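Putrescine aminotransferase (Halomonas elongata DSM 2581, PDB 6GWI) probably transfers amino groups from amines such as putrescine to carbonyl acceptors, using bound pyridoxal-5'-phosphate as cofactor, as class-III aminotransferases do. Local coordinates at residues L125-R130 and V297-R302; G266-S271 and E335-E340. All coordinates share one frame; numbering follows the deposited sequence.

Contact 1. Residues L125-R130 and V297-R302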
ATOM      1  N   LEU B 125       5.869  -8.174   9.232  1.00 21.59           N
ATOM      2  CA  LEU B 125       7.298  -8.451   9.339  1.00 24.72           C
ATOM      3  C   LEU B 125       7.955  -7.560  10.386  1.00 23.85           C
ATOM      4  O   LEU B 125       8.754  -8.035  11.201  1.00 18.90           O
ATOM      5  CB  LEU B 125       7.966  -8.279   7.976  1.00 24.03           C
ATOM      6  CG  LEU B 125       9.450  -8.641   7.863  1.00 34.90           C
ATOM      7  CD1 LEU B 125       9.746  -9.998   8.475  1.00 24.09           C
ATOM      8  CD2 LEU B 125       9.877  -8.635   6.405  1.00 31.96           C
ATOM      9  N   ARG B 126       7.634  -6.262  10.382  1.00 17.85           N
ATOM     10  CA  ARG B 126       8.226  -5.363  11.366  1.00 20.68           C
ATOM     11  C   ARG B 126       7.701  -5.660  12.763  1.00 23.45           C
ATOM     12  O   ARG B 126       8.452  -5.590  13.743  1.00 21.63           O
ATOM     13  CB  ARG B 126       7.960  -3.907  10.993  1.00 23.71           C
ATOM     14  CG  ARG B 126       8.673  -3.450   9.733  1.00 21.31           C
ATOM     15  CD  ARG B 126       8.545  -1.942   9.537  1.00 20.63           C
ATOM     16  NE  ARG B 126       9.382  -1.182  10.465  1.00 20.15           N
ATOM     17  CZ  ARG B 126       9.249   0.122  10.700  1.00 28.85           C
ATOM     18  NH1 ARG B 126       8.303   0.817  10.085  1.00 19.42           N
ATOM     19  NH2 ARG B 126      10.060   0.733  11.556  1.00 17.34           N
ATOM     20  N   MET B 127       6.415  -6.009  12.877  1.00 13.90           N
ATOM     21  CA  MET B 127       5.859  -6.348  14.179  1.00 15.12           C
ATOM     22  C   MET B 127       6.517  -7.600  14.745  1.00 15.29           C
ATOM     23  O   MET B 127       6.850  -7.655  15.935  1.00 19.57           O
ATOM     24  CB  MET B 127       4.351  -6.558  14.073  1.00 15.91           C
ATOM     25  CG  MET B 127       3.530  -5.290  14.130  1.00 22.01           C
ATOM     26  SD  MET B 127       1.773  -5.686  14.102  1.00 24.53           S
ATOM     27  CE  MET B 127       1.069  -4.054  14.314  1.00 22.09           C
ATOM     28  N   VAL B 128       6.713  -8.617  13.904  1.00 17.34           N
ATOM     29  CA  VAL B 128       7.292  -9.874  14.369  1.00 14.98           C
ATOM     30  C   VAL B 128       8.696  -9.645  14.911  1.00 27.48           C
ATOM     31  O   VAL B 128       9.047 -10.111  16.001  1.00 21.31           O
ATOM     32  CB  VAL B 128       7.285 -10.912  13.232  1.00 17.38           C
ATOM     33  CG1 VAL B 128       8.209 -12.083  13.543  1.00 25.56           C
ATOM     34  CG2 VAL B 128       5.872 -11.414  12.994  1.00 22.21           C
ATOM     35  N   ARG B 129       9.514  -8.908  14.164  1.00 19.76           N
ATOM     36  CA  ARG B 129      10.912  -8.730  14.540  1.00 20.08           C
ATOM     37  C   ARG B 129      11.061  -7.723  15.668  1.00 20.25           C
ATOM     38  O   ARG B 129      11.926  -7.892  16.534  1.00 23.91           O
ATOM     39  CB  ARG B 129      11.719  -8.334  13.298  1.00 21.53           C
ATOM     40  CG  ARG B 129      11.989  -9.553  12.392  1.00 25.44           C
ATOM     41  CD  ARG B 129      12.506  -9.237  10.977  1.00 28.01           C
ATOM     42  NE  ARG B 129      12.929 -10.471  10.301  1.00 22.27           N
ATOM     43  CZ  ARG B 129      13.493 -10.537   9.094  1.00 24.41           C
ATOM     44  NH1 ARG B 129      13.719  -9.439   8.387  1.00 22.10           N
ATOM     45  NH2 ARG B 129      13.837 -11.718   8.594  1.00 23.42           N
ATOM     46  N   ARG B 130      10.202  -6.705  15.703  1.00 18.84           N
ATOM     47  CA  ARG B 130      10.164  -5.809  16.849  1.00 20.07           C
ATOM     48  C   ARG B 130       9.753  -6.559  18.108  1.00 21.62           C
ATOM     49  O   ARG B 130      10.324  -6.344  19.183  1.00 16.01           O
ATOM     50  CB  ARG B 130       9.202  -4.657  16.557  1.00 20.89           C
ATOM     51  CG  ARG B 130       8.991  -3.676  17.699  1.00 24.68           C
ATOM     52  CD  ARG B 130      10.259  -2.912  18.091  1.00 27.20           C
ATOM     53  NE  ARG B 130       9.948  -1.855  19.056  1.00 30.70           N
ATOM     54  CZ  ARG B 130      10.834  -1.260  19.850  1.00 33.86           C
ATOM     55  NH1 ARG B 130      12.116  -1.603  19.812  1.00 27.47           N
ATOM     56  NH2 ARG B 130      10.434  -0.314  20.691  1.00 29.30           N
ATOM     57  N   VAL B 297      -3.745  -5.601   9.826  1.00 21.07           N
ATOM     58  CA  VAL B 297      -3.231  -6.759  10.541  1.00 14.36           C
ATOM     59  C   VAL B 297      -4.067  -6.906  11.801  1.00 18.13           C
ATOM     60  O   VAL B 297      -4.117  -5.985  12.627  1.00 18.99           O
ATOM     61  CB  VAL B 297      -1.742  -6.613  10.893  1.00 19.13           C
ATOM     62  CG1 VAL B 297      -1.233  -7.871  11.595  1.00 24.32           C
ATOM     63  CG2 VAL B 297      -0.921  -6.330   9.644  1.00 26.99           C
ATOM     64  N   LEU B 298      -4.742  -8.042  11.939  1.00 17.52           N
ATOM     65  CA  LEU B 298      -5.370  -8.395  13.206  1.00 15.80           C
ATOM     66  C   LEU B 298      -4.277  -8.941  14.118  1.00 18.83           C
ATOM     67  O   LEU B 298      -3.572  -9.890  13.754  1.00 18.71           O
ATOM     68  CB  LEU B 298      -6.488  -9.410  12.996  1.00 18.43           C
ATOM     69  CG  LEU B 298      -7.652  -8.917  12.126  1.00 26.29           C
ATOM     70  CD1 LEU B 298      -8.600 -10.044  11.751  1.00 26.57           C
ATOM     71  CD2 LEU B 298      -8.419  -7.809  12.830  1.00 28.51           C
ATOM     72  N   VAL B 299      -4.138  -8.348  15.298  1.00 17.78           N
ATOM     73  CA  VAL B 299      -2.977  -8.567  16.155  1.00 25.75           C
ATOM     74  C   VAL B 299      -3.435  -9.324  17.391  1.00 24.24           C
ATOM     75  O   VAL B 299      -4.341  -8.876  18.105  1.00 23.92           O
ATOM     76  CB  VAL B 299      -2.303  -7.240  16.543  1.00 22.67           C
ATOM     77  CG1 VAL B 299      -1.070  -7.495  17.407  1.00 20.78           C
ATOM     78  CG2 VAL B 299      -1.936  -6.436  15.299  1.00 22.98           C
ATOM     79  N   GLY B 300      -2.801 -10.469  17.645  1.00 20.30           N
ATOM     80  CA  GLY B 300      -3.133 -11.252  18.812  1.00 30.22           C
ATOM     81  C   GLY B 300      -2.628 -10.615  20.091  1.00 23.93           C
ATOM     82  O   GLY B 300      -1.714  -9.789  20.098  1.00 24.01           O
ATOM     83  N   ASP B 301      -3.237 -11.038  21.203  1.00 18.73           N
ATOM     84  CA  ASP B 301      -2.938 -10.436  22.497  1.00 21.02           C
ATOM     85  C   ASP B 301      -1.463 -10.561  22.855  1.00 25.33           C
ATOM     86  O   ASP B 301      -0.894  -9.661  23.484  1.00 28.15           O
ATOM     87  CB  ASP B 301      -3.789 -11.086  23.592  1.00 23.75           C
ATOM     88  CG  ASP B 301      -5.242 -10.664  23.540  1.00 30.99           C
ATOM     89  OD1 ASP B 301      -5.536  -9.588  22.977  1.00 43.07           O
ATOM     90  OD2 ASP B 301      -6.091 -11.401  24.082  1.00 48.59           O
ATOM     91  N   ARG B 302      -0.834 -11.685  22.505  1.00 26.53           N
ATOM     92  CA  ARG B 302       0.564 -11.887  22.877  1.00 32.66           C
ATOM     93  C   ARG B 302       1.468 -10.843  22.231  1.00 23.05           C
ATOM     94  O   ARG B 302       2.325 -10.255  22.899  1.00 19.89           O
ATOM     95  CB  ARG B 302       1.006 -13.315  22.555  1.00 35.29           C
ATOM     96  CG  ARG B 302       2.479 -13.553  22.840  1.00 47.69           C
ATOM     97  CD  ARG B 302       2.832 -15.030  22.918  1.00 50.91           C
ATOM     98  NE  ARG B 302       2.128 -15.642  24.048  1.00 67.33           N
ATOM     99  CZ  ARG B 302       2.130 -16.938  24.341  1.00 58.03           C
ATOM    100  NH1 ARG B 302       2.809 -17.798  23.596  1.00 52.05           N
ATOM    101  NH2 ARG B 302       1.453 -17.374  25.393  1.00 49.59           N
TER

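Contact 2. Residues G266-S271 and E335-E340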
ATOM      1  N   GLY B 266     -16.167 -20.401   3.673  1.00 37.06           N
ATOM      2  CA  GLY B 266     -17.268 -20.726   4.552  1.00 42.28           C
ATOM      3  C   GLY B 266     -17.080 -20.301   5.987  1.00 43.48           C
ATOM      4  O   GLY B 266     -17.906 -20.656   6.836  1.00 41.63           O
ATOM      5  N   GLU B 267     -16.023 -19.550   6.283  1.00 35.28           N
ATOM      6  CA  GLU B 267     -15.778 -19.025   7.614  1.00 31.13           C
ATOM      7  C   GLU B 267     -15.376 -17.566   7.471  1.00 38.70           C
ATOM      8  O   GLU B 267     -14.979 -17.116   6.392  1.00 30.01           O
ATOM      9  CB  GLU B 267     -14.665 -19.797   8.335  1.00 37.15           C
ATOM     10  CG  GLU B 267     -14.757 -21.311   8.211  1.00 47.87           C
ATOM     11  CD  GLU B 267     -15.875 -21.906   9.036  1.00 64.88           C
ATOM     12  OE1 GLU B 267     -16.301 -21.258  10.015  1.00 55.27           O
ATOM     13  OE2 GLU B 267     -16.331 -23.020   8.704  1.00 64.65           O
ATOM     14  N   TRP B 268     -15.461 -16.828   8.578  1.00 31.36           N
ATOM     15  CA  TRP B 268     -14.960 -15.460   8.575  1.00 34.57           C
ATOM     16  C   TRP B 268     -13.457 -15.426   8.348  1.00 31.44           C
ATOM     17  O   TRP B 268     -12.927 -14.434   7.835  1.00 26.83           O
ATOM     18  CB  TRP B 268     -15.313 -14.763   9.885  1.00 30.95           C
ATOM     19  CG  TRP B 268     -16.748 -14.377   9.966  1.00 27.62           C
ATOM     20  CD1 TRP B 268     -17.735 -15.027  10.643  1.00 31.35           C
ATOM     21  CD2 TRP B 268     -17.369 -13.252   9.334  1.00 27.06           C
ATOM     22  NE1 TRP B 268     -18.932 -14.374  10.478  1.00 28.60           N
ATOM     23  CE2 TRP B 268     -18.734 -13.280   9.679  1.00 24.19           C
ATOM     24  CE3 TRP B 268     -16.901 -12.222   8.512  1.00 32.97           C
ATOM     25  CZ2 TRP B 268     -19.635 -12.319   9.232  1.00 29.79           C
ATOM     26  CZ3 TRP B 268     -17.798 -11.269   8.069  1.00 37.04           C
ATOM     27  CH2 TRP B 268     -19.149 -11.324   8.429  1.00 33.07           C
ATOM     28  N   PHE B 269     -12.754 -16.487   8.731  1.00 25.70           N
ATOM     29  CA  PHE B 269     -11.318 -16.572   8.515  1.00 26.31           C
ATOM     30  C   PHE B 269     -10.966 -18.024   8.238  1.00 23.80           C
ATOM     31  O   PHE B 269     -11.518 -18.932   8.863  1.00 27.84           O
ATOM     32  CB  PHE B 269     -10.551 -16.030   9.726  1.00 23.51           C
ATOM     33  CG  PHE B 269     -10.853 -14.592  10.022  1.00 25.49           C
ATOM     34  CD1 PHE B 269     -10.244 -13.579   9.298  1.00 29.33           C
ATOM     35  CD2 PHE B 269     -11.769 -14.252  11.002  1.00 27.02           C
ATOM     36  CE1 PHE B 269     -10.532 -12.254   9.557  1.00 30.46           C
ATOM     37  CE2 PHE B 269     -12.061 -12.929  11.265  1.00 31.29           C
ATOM     38  CZ  PHE B 269     -11.442 -11.929  10.543  1.00 33.14           C
ATOM     39  N   GLY B 270     -10.062 -18.239   7.280  1.00 28.76           N
ATOM     40  CA  GLY B 270      -9.601 -19.589   7.010  1.00 35.81           C
ATOM     41  C   GLY B 270      -8.990 -20.249   8.229  1.00 30.57           C
ATOM     42  O   GLY B 270      -9.108 -21.465   8.408  1.00 34.03           O
ATOM     43  N   SER B 271      -8.339 -19.457   9.086  1.00 27.54           N
ATOM     44  CA  SER B 271      -7.813 -19.974  10.344  1.00 32.91           C
ATOM     45  C   SER B 271      -8.879 -20.722  11.129  1.00 32.57           C
ATOM     46  O   SER B 271      -8.588 -21.726  11.791  1.00 33.22           O
ATOM     47  CB  SER B 271      -7.258 -18.822  11.182  1.00 23.48           C
ATOM     48  OG  SER B 271      -6.058 -18.325  10.626  1.00 30.76           O
ATOM     49  N   GLU B 335     -21.033  -5.514   7.949  1.00 39.64           N
ATOM     50  CA  GLU B 335     -22.383  -5.551   8.507  1.00 36.85           C
ATOM     51  C   GLU B 335     -23.347  -6.279   7.577  1.00 31.50           C
ATOM     52  O   GLU B 335     -24.232  -7.012   8.035  1.00 30.68           O
ATOM     53  CB  GLU B 335     -22.881  -4.130   8.775  1.00 65.14           C
ATOM     54  CG  GLU B 335     -22.203  -3.437   9.947  1.00 68.70           C
ATOM     55  CD  GLU B 335     -22.449  -1.936   9.966  1.00 51.97           C
ATOM     56  OE1 GLU B 335     -22.957  -1.394   8.962  1.00 53.06           O
ATOM     57  OE2 GLU B 335     -22.124  -1.293  10.986  1.00 40.71           O
ATOM     58  N   LEU B 336     -23.204  -6.071   6.266  1.00 32.20           N
ATOM     59  CA  LEU B 336     -24.066  -6.743   5.301  1.00 32.23           C
ATOM     60  C   LEU B 336     -23.743  -8.231   5.226  1.00 33.35           C
ATOM     61  O   LEU B 336     -24.648  -9.075   5.247  1.00 33.07           O
ATOM     62  CB  LEU B 336     -23.911  -6.096   3.927  1.00 34.21           C
ATOM     63  CG  LEU B 336     -24.497  -4.692   3.787  1.00 26.95           C
ATOM     64  CD1 LEU B 336     -24.042  -4.061   2.484  1.00 27.40           C
ATOM     65  CD2 LEU B 336     -26.015  -4.741   3.864  1.00 30.27           C
ATOM     66  N   LEU B 337     -22.454  -8.573   5.142  1.00 28.05           N
ATOM     67  CA  LEU B 337     -22.066  -9.979   5.120  1.00 33.86           C
ATOM     68  C   LEU B 337     -22.668 -10.720   6.302  1.00 31.93           C
ATOM     69  O   LEU B 337     -23.133 -11.858   6.164  1.00 29.30           O
ATOM     70  CB  LEU B 337     -20.544 -10.115   5.146  1.00 27.31           C
ATOM     71  CG  LEU B 337     -19.786  -9.858   3.845  1.00 36.13           C
ATOM     72  CD1 LEU B 337     -18.294  -9.728   4.121  1.00 35.88           C
ATOM     73  CD2 LEU B 337     -20.055 -10.969   2.850  1.00 21.97           C
ATOM     74  N   GLU B 338     -22.666 -10.084   7.476  1.00 32.07           N
ATOM     75  CA  GLU B 338     -23.190 -10.707   8.685  1.00 39.30           C
ATOM     76  C   GLU B 338     -24.715 -10.677   8.715  1.00 40.84           C
ATOM     77  O   GLU B 338     -25.356 -11.702   8.970  1.00 33.74           O
ATOM     78  CB  GLU B 338     -22.620  -9.998   9.916  1.00 53.50           C
ATOM     79  CG  GLU B 338     -22.961 -10.664  11.238  1.00 78.65           C
ATOM     80  CD  GLU B 338     -22.274 -10.003  12.418  1.00 82.79           C
ATOM     81  OE1 GLU B 338     -22.045  -8.776  12.367  1.00 96.09           O
ATOM     82  OE2 GLU B 338     -21.963 -10.711  13.399  1.00 82.76           O
ATOM     83  N   ALA B 339     -25.311  -9.506   8.466  1.00 39.90           N
ATOM     84  CA  ALA B 339     -26.759  -9.376   8.595  1.00 35.28           C
ATOM     85  C   ALA B 339     -27.495 -10.243   7.585  1.00 34.95           C
ATOM     86  O   ALA B 339     -28.592 -10.733   7.872  1.00 38.28           O
ATOM     87  CB  ALA B 339     -27.178  -7.915   8.431  1.00 37.39           C
ATOM     88  N   GLU B 340     -26.921 -10.433   6.402  1.00 33.86           N
ATOM     89  CA  GLU B 340     -27.539 -11.243   5.363  1.00 38.27           C
ATOM     90  C   GLU B 340     -27.068 -12.693   5.390  1.00 31.73           C
ATOM     91  O   GLU B 340     -27.417 -13.460   4.487  1.00 32.36           O
ATOM     92  CB  GLU B 340     -27.266 -10.621   3.992  1.00 45.50           C
ATOM     93  CG  GLU B 340     -27.745  -9.181   3.881  1.00 62.07           C
ATOM     94  CD  GLU B 340     -27.592  -8.618   2.484  1.00 69.51           C
ATOM     95  OE1 GLU B 340     -26.848  -9.217   1.680  1.00 71.80           O
ATOM     96  OE2 GLU B 340     -28.214  -7.575   2.191  1.00 65.98           O
TER

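Contact 1. Residues L125-R130 and V297-R302
Met-127 and Val-299 meet tip to tip, a thioether from helix 117-134 reaching onto a branched side chain of strand 295-300. Their CA atoms stand 9.3 Å apart, so the gap is bridged entirely by side chains. The methionine spans it by being stretched out: CG lies anti to the carbonyl carbon (chi1 -83°), and from there the chain runs straight through SD to the terminal methyl. Both ends of that last bond rest on one methyl group, with Val-299 CG2 4.0 Å from Met-127 SD and equally 4.0 Å from Met-127 CE. Val-299 presents this branch because CG1, not CG2, takes the position anti to the backbone N (chi1 -178°). Two residues back along the strand, Val-297 adds a looser touch, its CG1 4.5 Å from Met-127 SD. The two valines belong to the same face of the strand, while Leu-298 between them goes to the opposite face.

That is the packed side, and all three touching residues are buried. Leu-280 and Phe-112, from the flanking strands, pack on Val-299 and Met-127 respectively, and Leu-16 of the second subunit also reaches Val-299. Further along, where Gly-300 takes the N-cap position before helix 301-311, the segments part: Arg-302 is exposed, while Asp-301 bonds to Asn-109 ND2 and Arg-130 NH2 to Gly-311 O. Arg-126 turns another way, bonding to Phe-315 O and, through NH2, to Gln-169 O of the second subunit.

With 94 Å² buried and nothing polar exchanged, the contact is purely apolar. Its chemistry implies that helix and sheet are kept together here by shape and exclusion of water, whereas directional bonding falls to the arginines on other sides of the helix.

Contact 2. Residues G266-S271 and E335-E340
Backbone separation is wide here: the nearest CA atoms, those of Trp-268 and Glu-338, are 9.5 Å apart. Residues 266-271 form an irregular loop that enters through Gly-266 at a positive phi (95°) and starts to coil at its far end, where Glu-257 accepts bonds from the amides of Gly-270 and Ser-271. Residues 335-339 end helix 324-339, and Glu-340 is the first residue past it, its N still bonded to Leu-336 O at 2.9 Å.

One large side chain crosses the gap. With CG anti to its own carbonyl carbon (chi1 -75°), the Trp-268 indole extends its six-membered ring to the helix. It arrives edge on at Glu-338, whose CB lies near the ring plane, 3.8 Å from Trp-268 CZ2; Glu-338 CA sits in that plane too. Toward Leu-337 the approach is oblique, Leu-337 CB being 3.8 Å from Trp-268 CH2. The touching parts of the glutamate are thus backbone and CB, not its acid. Its extended chain passes the ring at about a right angle, carboxylate and indole planes 75° apart, and OE1 makes a salt bridge to Lys-99. Leu-103 and Val-343, from helices 91-103 and 342-359, also touch the indole. Were the indole cut back to an alanine's methyl, Leu-337 CB and Glu-338 CB would probably lose one apolar neighbour and a gap would open beside them.

The contact, 127 Å² in all, is a tryptophan from a loop packed against the C-terminal turn of a helix. The loop follows the Asp-Glu-Val and Gly-Phe-Gly-Arg sequence of class-III aminotransferases, which begins at the cofactor-pocket residue Asp-256, so the tryptophan ties the chain just beyond that motif to the helices packed around it.

How the contacts relate
Contacts 1 and 2 have centres 23 Å apart, yet their segments touch: Leu-298 CD1 packs 3.6 Å from Phe-269 CZ. Neither residue takes part in the contact within its own pair of segments; the touch joins strand 295-300 to the loop of contact 2. Their segments alternate along the chain. In contact 1 the side chain of Val-297 lies about 10 Å from a bound pyridoxal-5'-phosphate and touches Ala-120, on the helix whose start supplies the pocket residues Gly-117, Ser-118 and Asn-121. Contact 2 is linked to the pocket by sequence, its loop following Asp-256, Val-258 and Ile-259. Lys-285, also in the pocket, falls in the sequence between segments 266-271 and 297-302.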